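Local coordinates for uncharacterized protein (Nostoc punctiforme, PDB 2QDR) that is of unknown function but adopts the double-stranded beta-helix fold of the cupins and is thought to be a dioxygenase, at residues G29-G33 and K212-G216; F102-I108 and R142-V148; D198-F202 and T294-Y298. All coordinates share one frame; numbering follows the deposited sequence.

Contact 2 (102-108 with 142-148) and contact 3 (198-202 with 294-298) lie on opposite sides of the chain's centre, their own centres about 41 Å apart, and are closed one after the other along the sequence. Contact 1 (29-33 with 212-216) brings the N-terminal region onto a turn between two strands. It encloses contact 2 in sequence and alternates with contact 3, from which its nearest atoms are only about 6 Å away; contact 2 is about 17 Å off by the same measure. A bound HEPES molecule, probably from the crystallisation liquor, lies about 6 Å from the side chain of Arg-142 in contact 2, and an unidentified ligand about 7 Å from that of Val-295 in contact 3.

Contact 1: G29-G33 and K212-G216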
loop_
_atom_site.group_PDB
_atom_site.type_symbol
_atom_site.label_atom_id
_atom_site.label_comp_id
_atom_site.label_asym_id
_atom_site.label_seq_id
_atom_site.Cartn_x
_atom_site.Cartn_y
_atom_site.Cartn_z
ATOM N N GLY A 29 -9.417 -8.073 33.247
ATOM C CA GLY A 29 -8.034 -7.652 33.041
ATOM C C GLY A 29 -7.195 -7.992 34.265
ATOM O O GLY A 29 -7.729 -8.392 35.313
ATOM N N ASP A 30 -5.882 -7.808 34.138
ATOM C CA ASP A 30 -4.917 -8.110 35.228
ATOM C C ASP A 30 -4.519 -6.911 36.138
ATOM O O ASP A 30 -3.626 -7.043 36.971
ATOM C CB ASP A 30 -3.667 -8.845 34.651
ATOM C CG ASP A 30 -2.975 -8.098 33.494
ATOM O OD1 ASP A 30 -3.238 -6.893 33.251
ATOM O OD2 ASP A 30 -2.151 -8.755 32.816
ATOM N N GLY A 31 -5.179 -5.760 35.984
ATOM C CA GLY A 31 -4.891 -4.573 36.807
ATOM C C GLY A 31 -3.582 -3.823 36.589
ATOM O O GLY A 31 -3.286 -2.881 37.334
ATOM N N ARG A 32 -2.807 -4.222 35.575
ATOM C CA ARG A 32 -1.530 -3.585 35.236
ATOM C C ARG A 32 -1.769 -2.183 34.666
ATOM O O ARG A 32 -0.881 -1.325 34.740
ATOM C CB ARG A 32 -0.755 -4.418 34.209
ATOM C CG ARG A 32 -0.413 -5.843 34.642
ATOM C CD ARG A 32 0.098 -6.681 33.485
ATOM N NE ARG A 32 1.395 -6.273 32.954
ATOM C CZ ARG A 32 2.003 -6.836 31.904
ATOM N NH1 ARG A 32 1.434 -7.831 31.215
ATOM N NH2 ARG A 32 3.194 -6.387 31.519
ATOM N N GLY A 33 -2.953 -1.976 34.074
ATOM C CA GLY A 33 -3.365 -0.687 33.530
ATOM C C GLY A 33 -3.381 0.409 34.583
ATOM O O GLY A 33 -3.170 1.566 34.234
ATOM N N LYS A 212 -0.898 5.023 26.154
ATOM C CA LYS A 212 -1.276 3.627 25.954
ATOM C C LYS A 212 -0.723 2.751 27.094
ATOM O O LYS A 212 0.460 2.826 27.396
ATOM C CB LYS A 212 -0.774 3.175 24.573
ATOM C CG LYS A 212 -1.309 1.825 24.086
ATOM C CD LYS A 212 -0.873 1.458 22.646
ATOM C CE LYS A 212 -1.428 2.402 21.557
ATOM N NZ LYS A 212 -0.995 2.018 20.172
ATOM N N ASP A 213 -1.586 1.950 27.736
ATOM C CA ASP A 213 -1.205 1.036 28.840
ATOM C C ASP A 213 -0.317 -0.059 28.348
ATOM O O ASP A 213 -0.195 -0.273 27.140
ATOM C CB ASP A 213 -2.409 0.269 29.423
ATOM C CG ASP A 213 -3.413 1.139 30.116
ATOM O OD1 ASP A 213 -3.030 2.157 30.725
ATOM O OD2 ASP A 213 -4.599 0.744 30.113
ATOM N N ILE A 214 0.270 -0.789 29.289
ATOM C CA ILE A 214 1.075 -1.950 28.953
ATOM C C ILE A 214 0.084 -3.051 28.445
ATOM O O ILE A 214 0.475 -3.925 27.663
ATOM C CB ILE A 214 1.966 -2.400 30.139
ATOM C CG1 ILE A 214 3.125 -3.292 29.640
ATOM C CG2 ILE A 214 1.106 -3.059 31.251
ATOM C CD1 ILE A 214 4.280 -3.470 30.647
ATOM N N ASN A 215 -1.181 -2.986 28.894
ATOM C CA ASN A 215 -2.273 -3.877 28.465
ATOM C C ASN A 215 -3.016 -3.435 27.186
ATOM O O ASN A 215 -3.941 -4.130 26.748
ATOM C CB ASN A 215 -3.320 -4.009 29.584
ATOM C CG ASN A 215 -2.787 -4.706 30.829
ATOM O OD1 ASN A 215 -1.837 -5.496 30.773
ATOM N ND2 ASN A 215 -3.448 -4.455 31.962
ATOM N N GLY A 216 -2.644 -2.299 26.587
ATOM C CA GLY A 216 -3.306 -1.808 25.367
ATOM C C GLY A 216 -4.454 -0.825 25.570
ATOM O O GLY A 216 -4.962 -0.260 24.585
#
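Asn-215 reaches from the 212-216 turn to the N-terminal loop and gives its amide ND2 to OD1 of Asp-30 at 2.8 Å. The N-H...O angle of 128° makes this a weak hydrogen bond. The same ND2 packs against CB of Arg-32 at 3.5 Å. It also lies 3.3 Å from N of Gly-33, but both are donors and no bond forms between them.

The Arg-32 side chain bends at chi3 (67°) and thereby carries its guanidinium over Ile-214. CG2 of Ile-214 lies over one face of the guanidinium, 3.6 Å from Arg-32 NE, while CD1 of the isoleucine meets the outer nitrogen NH2. The guanidinium stands almost perpendicular to the amide plane of Asn-215, at 83°.

Ile-214 and Asn-215 are the central residues of a type I beta turn, Asp-213 to Gly-216, which links the antiparallel strands 205-212 and 218-224 of a cupin beta-sheet. Gly-216 N closes the turn with a weak hydrogen bond to Asp-213 O. On the other flank of the contact, the Asp-213 carboxylate faces the backbone of Gly-33, its CG 3.9 Å from Gly-33 CA. A salt bridge from OD1 to NH1 of Arg-211 ties this carboxylate to the end of strand 205-212, and Gly-31 N is weakly hydrogen-bonded to Glu-25 OE1.

Contact 2: F102-I108 and R142-V148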
loop_
_atom_site.group_PDB
_atom_site.type_symbol
_atom_site.label_atom_id
_atom_site.label_comp_id
_atom_site.label_asym_id
_atom_site.label_seq_id
_atom_site.Cartn_x
_atom_site.Cartn_y
_atom_site.Cartn_z
ATOM N N PHE A 102 -3.396 30.827 41.521
ATOM C CA PHE A 102 -3.078 29.511 42.086
ATOM C C PHE A 102 -1.599 29.230 41.889
ATOM O O PHE A 102 -1.062 29.466 40.810
ATOM C CB PHE A 102 -3.922 28.408 41.448
ATOM C CG PHE A 102 -3.657 27.034 42.004
ATOM C CD1 PHE A 102 -4.332 26.587 43.133
ATOM C CD2 PHE A 102 -2.750 26.178 41.388
ATOM C CE1 PHE A 102 -4.096 25.321 43.652
ATOM C CE2 PHE A 102 -2.510 24.910 41.898
ATOM C CZ PHE A 102 -3.187 24.481 43.036
ATOM N N GLU A 103 -0.955 28.748 42.948
ATOM C CA GLU A 103 0.467 28.450 42.928
ATOM C C GLU A 103 0.721 27.388 43.999
ATOM O O GLU A 103 0.382 27.598 45.163
ATOM C CB GLU A 103 1.266 29.731 43.144
ATOM C CG GLU A 103 2.765 29.570 43.002
ATOM C CD GLU A 103 3.504 30.904 42.961
ATOM O OE1 GLU A 103 2.887 31.965 43.203
ATOM O OE2 GLU A 103 4.718 30.887 42.673
ATOM N N ALA A 104 1.263 26.244 43.578
ATOM C CA ALA A 104 1.548 25.118 44.462
ATOM C C ALA A 104 3.037 24.758 44.435
ATOM O O ALA A 104 3.730 25.024 43.438
ATOM C CB ALA A 104 0.697 23.915 44.068
ATOM N N PRO A 105 3.532 24.133 45.524
ATOM C CA PRO A 105 4.932 23.765 45.599
ATOM C C PRO A 105 5.212 22.456 44.879
ATOM O O PRO A 105 4.287 21.748 44.470
ATOM C CB PRO A 105 5.153 23.596 47.099
ATOM C CG PRO A 105 3.868 23.064 47.582
ATOM C CD PRO A 105 2.807 23.704 46.736
ATOM N N SER A 106 6.501 22.164 44.741
ATOM C CA SER A 106 6.979 20.956 44.110
ATOM C C SER A 106 6.782 19.797 45.070
ATOM O O SER A 106 6.637 20.002 46.278
ATOM C CB SER A 106 8.462 21.097 43.774
ATOM O OG SER A 106 9.222 21.340 44.951
ATOM N N GLY A 107 6.802 18.586 44.528
ATOM C CA GLY A 107 6.639 17.376 45.323
ATOM C C GLY A 107 6.146 16.233 44.484
ATOM O O GLY A 107 6.234 16.282 43.257
ATOM N N ILE A 108 5.642 15.204 45.154
ATOM C CA ILE A 108 5.104 14.014 44.498
ATOM C C ILE A 108 3.675 13.821 44.936
ATOM O O ILE A 108 3.175 14.564 45.786
ATOM C CB ILE A 108 5.924 12.726 44.829
ATOM C CG1 ILE A 108 5.897 12.388 46.337
ATOM C CG2 ILE A 108 7.345 12.883 44.342
ATOM C CD1 ILE A 108 6.628 11.104 46.702
ATOM N N ARG A 142 8.437 13.247 40.744
ATOM C CA ARG A 142 8.456 14.628 41.222
ATOM C C ARG A 142 8.136 15.640 40.136
ATOM O O ARG A 142 8.644 15.561 39.024
ATOM C CB ARG A 142 9.820 14.997 41.815
ATOM C CG ARG A 142 9.918 16.414 42.399
ATOM C CD ARG A 142 11.313 16.662 42.921
ATOM N NE ARG A 142 11.481 18.030 43.420
ATOM C CZ ARG A 142 11.682 19.111 42.661
ATOM N NH1 ARG A 142 11.718 19.046 41.323
ATOM N NH2 ARG A 142 11.818 20.291 43.255
ATOM N N ILE A 143 7.318 16.614 40.523
ATOM C CA ILE A 143 6.881 17.712 39.693
ATOM C C ILE A 143 7.402 18.935 40.382
ATOM O O ILE A 143 7.434 18.964 41.606
ATOM C CB ILE A 143 5.345 17.813 39.626
ATOM C CG1 ILE A 143 4.734 16.525 39.066
ATOM C CG2 ILE A 143 4.883 19.021 38.787
ATOM C CD1 ILE A 143 5.170 16.173 37.646
ATOM N N GLY A 144 7.814 19.943 39.617
ATOM C CA GLY A 144 8.312 21.190 40.194
ATOM C C GLY A 144 7.135 22.058 40.633
ATOM O O GLY A 144 5.988 21.591 40.640
ATOM N N SER A 145 7.412 23.313 41.013
ATOM C CA SER A 145 6.357 24.249 41.415
ATOM C C SER A 145 5.405 24.413 40.239
ATOM O O SER A 145 5.856 24.494 39.091
ATOM C CB SER A 145 6.884 25.648 41.771
ATOM O OG SER A 145 7.829 25.649 42.822
ATOM N N TRP A 146 4.105 24.461 40.516
ATOM C CA TRP A 146 3.115 24.600 39.447
ATOM C C TRP A 146 2.109 25.720 39.752
ATOM O O TRP A 146 1.832 26.003 40.912
ATOM C CB TRP A 146 2.487 23.224 39.109
ATOM C CG TRP A 146 1.797 22.508 40.201
ATOM C CD1 TRP A 146 2.370 21.927 41.297
ATOM C CD2 TRP A 146 0.412 22.178 40.250
ATOM N NE1 TRP A 146 1.411 21.318 42.065
ATOM C CE2 TRP A 146 0.199 21.450 41.439
ATOM C CE3 TRP A 146 -0.680 22.457 39.423
ATOM C CZ2 TRP A 146 -1.067 20.999 41.826
ATOM C CZ3 TRP A 146 -1.934 22.006 39.800
ATOM C CH2 TRP A 146 -2.119 21.287 40.994
ATOM N N LYS A 147 1.613 26.363 38.692
ATOM C CA LYS A 147 0.706 27.512 38.801
ATOM C C LYS A 147 -0.204 27.724 37.602
ATOM O O LYS A 147 0.026 27.156 36.534
ATOM C CB LYS A 147 1.546 28.792 38.938
ATOM C CG LYS A 147 2.471 29.061 37.725
ATOM C CD LYS A 147 3.349 30.271 37.902
ATOM C CE LYS A 147 4.304 30.384 36.724
ATOM N NZ LYS A 147 5.208 31.556 36.835
ATOM N N VAL A 148 -1.210 28.581 37.790
ATOM C CA VAL A 148 -2.146 28.933 36.732
ATOM C C VAL A 148 -1.539 30.129 35.995
ATOM O O VAL A 148 -1.010 31.039 36.625
ATOM C CB VAL A 148 -3.567 29.235 37.257
ATOM C CG1 VAL A 148 -4.470 29.769 36.148
ATOM C CG2 VAL A 148 -4.190 27.981 37.855
#
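Segments 102-108 and 142-148 run antiparallel, their end-to-end directions 169° apart, and are joined by backbone hydrogen bonds at both ends. Ala-104 and Trp-146 form a hydrogen-bonded pair: Ala-104 N reaches Trp-146 O at 2.7 Å, and the bond from Trp-146 N returns to Ala-104 O. Glu-103 and Lys-147 make the neighbouring non-hydrogen-bonded pair, beyond which Val-148 N bonds to Phe-102 O. At the far end, Gly-107 and Ile-143 exchange two bonds as a single bridge; between the bonded ends, CB of Ser-106 lies beside Ile-143 O.

The side chains of Ala-104 and Trp-146 share one face of the sheet. With its CG between the backbone N and carbonyl carbon (chi1 59°), Trp-146 turns its indole toward Ala-104 and Phe-102, which meet the same face of it. Ala-104 CB sits over the five-membered ring in a CH-pi contact, 3.7 Å from the centroid. Phe-102 points its edge at the six-membered ring, an edge-to-face pair with centroids 5.1 Å apart and planes at 61°.

Strand 103-104 is an outermost strand, within this chain, of a small antiparallel sheet in this double-stranded beta-helix protein, with strand 146-149 next to it. Leu-98 of strand 92-98 packs against Trp-146 and Val-148. Val-148 also touches Phe-102, through CG2 to CB at 3.6 Å.

At the Gly-107 end, the extended chain of Arg-142 lays its guanidinium alongside Ser-106, whose CB lies over one face, 3.5 Å from NH2. NE of that guanidinium is held by the carbonyl of Ala-171, and Asp-174 accepts a bond from the arginine's backbone N.

Contact 3: D198-F202 and T294-Y298; sequences DTVQF and TVLSY
Gln-201 makes the close part of this contact: its amide nitrogen lies between Val-295 O and Ser-297 OG. NE2 donates two hydrogen bonds, to Val-295 O at 3.1 Å and to Ser-297 OG at 3.0 Å. Both are nearly straight, with N-H...acceptor angles of 159° and 160°. Both acceptors lie close to the amide plane, so the pair fixes the rotation of the amide about its last torsion. Seen from Val-295 the geometry is less regular: NE2 stands above the carbonyl plane and not on a lone pair. A bend at chi2 (82°) swings the amide of Gln-201 so that NE2 reaches both acceptors. On the amide's other end, OE1 lies beside CG1 of Val-295.

The contact joins strand 296-298, which pairs antiparallel with strand 233-236 in one of the sheets of this cupin-clan protein, to the loop between strands 195-196 and 205-212 of another. Met-234 of strand 233-236 touches Gln-201, Phe-202 and Val-295.

Toward Thr-199 the fit becomes looser. A single methyl pair remains there, Thr-199 CG2 to Val-295 CG2 at 3.6 Å, with the two side chains crossing at about a right angle. The nearest CA atoms, of Thr-199 and Val-295, are still 7.3 Å apart. Leu-289 touches both of these side chains, while Val-200, itself exposed within the assembly, packs on Pro-193 of a neighbouring subunit, and Ser-297 meets Leu-191 of that same subunit.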
loop_
_atom_site.group_PDB
_atom_site.type_symbol
_atom_site.label_atom_id
_atom_site.label_comp_id
_atom_site.label_asym_id
_atom_site.label_seq_id
_atom_site.Cartn_x
_atom_site.Cartn_y
_atom_site.Cartn_z
ATOM N N ASP A 198 -9.179 3.020 15.672
ATOM C CA ASP A 198 -8.948 1.576 15.914
ATOM C C ASP A 198 -10.149 0.660 15.613
ATOM O O ASP A 198 -10.016 -0.284 14.819
ATOM C CB ASP A 198 -8.471 1.333 17.354
ATOM C CG ASP A 198 -7.111 1.958 17.641
ATOM O OD1 ASP A 198 -6.728 2.966 17.006
ATOM O OD2 ASP A 198 -6.427 1.444 18.543
ATOM N N THR A 199 -11.301 0.928 16.242
ATOM C CA THR A 199 -12.517 0.096 16.047
ATOM C C THR A 199 -13.116 0.147 14.633
ATOM O O THR A 199 -12.956 1.134 13.907
ATOM C CB THR A 199 -13.654 0.471 17.014
ATOM O OG1 THR A 199 -13.967 1.858 16.844
ATOM C CG2 THR A 199 -13.262 0.187 18.467
ATOM N N VAL A 200 -13.814 -0.934 14.281
ATOM C CA VAL A 200 -14.478 -1.105 12.975
ATOM C C VAL A 200 -15.704 -0.188 12.789
ATOM O O VAL A 200 -16.011 0.235 11.664
ATOM C CB VAL A 200 -14.886 -2.618 12.750
ATOM C CG1 VAL A 200 -15.779 -2.828 11.501
ATOM C CG2 VAL A 200 -13.633 -3.520 12.695
ATOM N N GLN A 201 -16.390 0.124 13.890
ATOM C CA GLN A 201 -17.587 0.974 13.848
ATOM C C GLN A 201 -17.269 2.474 13.658
ATOM O O GLN A 201 -18.055 3.187 13.011
ATOM C CB GLN A 201 -18.444 0.804 15.107
ATOM C CG GLN A 201 -18.988 -0.622 15.457
ATOM C CD GLN A 201 -18.006 -1.540 16.185
ATOM O OE1 GLN A 201 -16.860 -1.176 16.446
ATOM N NE2 GLN A 201 -18.474 -2.730 16.543
ATOM N N PHE A 202 -16.143 2.943 14.219
ATOM C CA PHE A 202 -15.704 4.346 14.106
ATOM C C PHE A 202 -14.673 4.575 12.979
ATOM O O PHE A 202 -13.662 5.242 13.196
ATOM C CB PHE A 202 -15.143 4.846 15.451
ATOM C CG PHE A 202 -16.175 4.978 16.537
ATOM C CD1 PHE A 202 -16.555 3.890 17.300
ATOM C CD2 PHE A 202 -16.739 6.215 16.827
ATOM C CE1 PHE A 202 -17.485 4.035 18.322
ATOM C CE2 PHE A 202 -17.673 6.353 17.844
ATOM C CZ PHE A 202 -18.045 5.260 18.577
ATOM N N THR A 294 -14.167 -7.488 20.644
ATOM C CA THR A 294 -14.020 -6.511 21.743
ATOM C C THR A 294 -15.072 -5.392 21.667
ATOM O O THR A 294 -15.332 -4.765 22.679
ATOM C CB THR A 294 -12.595 -5.887 21.825
ATOM O OG1 THR A 294 -12.271 -5.219 20.598
ATOM C CG2 THR A 294 -11.544 -6.973 22.141
ATOM N N VAL A 295 -15.609 -5.093 20.477
ATOM C CA VAL A 295 -16.666 -4.086 20.295
ATOM C C VAL A 295 -17.633 -4.832 19.405
ATOM O O VAL A 295 -17.339 -5.079 18.236
ATOM C CB VAL A 295 -16.182 -2.777 19.667
ATOM C CG1 VAL A 295 -17.323 -1.743 19.590
ATOM C CG2 VAL A 295 -15.031 -2.201 20.479
ATOM N N LEU A 296 -18.782 -5.196 19.968
ATOM C CA LEU A 296 -19.780 -6.007 19.283
ATOM C C LEU A 296 -20.989 -5.210 18.826
ATOM O O LEU A 296 -21.748 -4.717 19.661
ATOM C CB LEU A 296 -20.257 -7.102 20.253
ATOM C CG LEU A 296 -19.189 -7.839 21.069
ATOM C CD1 LEU A 296 -19.830 -8.844 22.028
ATOM C CD2 LEU A 296 -18.210 -8.511 20.152
ATOM N N SER A 297 -21.164 -5.063 17.513
ATOM C CA SER A 297 -22.333 -4.355 16.985
ATOM C C SER A 297 -23.575 -5.210 17.240
ATOM O O SER A 297 -23.558 -6.417 17.005
ATOM C CB SER A 297 -22.183 -4.009 15.510
ATOM O OG SER A 297 -21.183 -3.016 15.356
ATOM N N TYR A 298 -24.631 -4.561 17.731
ATOM C CA TYR A 298 -25.894 -5.200 18.104
ATOM C C TYR A 298 -27.099 -4.451 17.515
ATOM O O TYR A 298 -27.140 -3.224 17.559
ATOM C CB TYR A 298 -25.922 -5.268 19.640
ATOM C CG TYR A 298 -27.185 -5.775 20.286
ATOM C CD1 TYR A 298 -27.666 -7.048 20.010
ATOM C CD2 TYR A 298 -27.830 -5.031 21.289
ATOM C CE1 TYR A 298 -28.816 -7.536 20.649
ATOM C CE2 TYR A 298 -28.972 -5.517 21.940
ATOM C CZ TYR A 298 -29.456 -6.770 21.617
ATOM O OH TYR A 298 -30.595 -7.245 22.227
#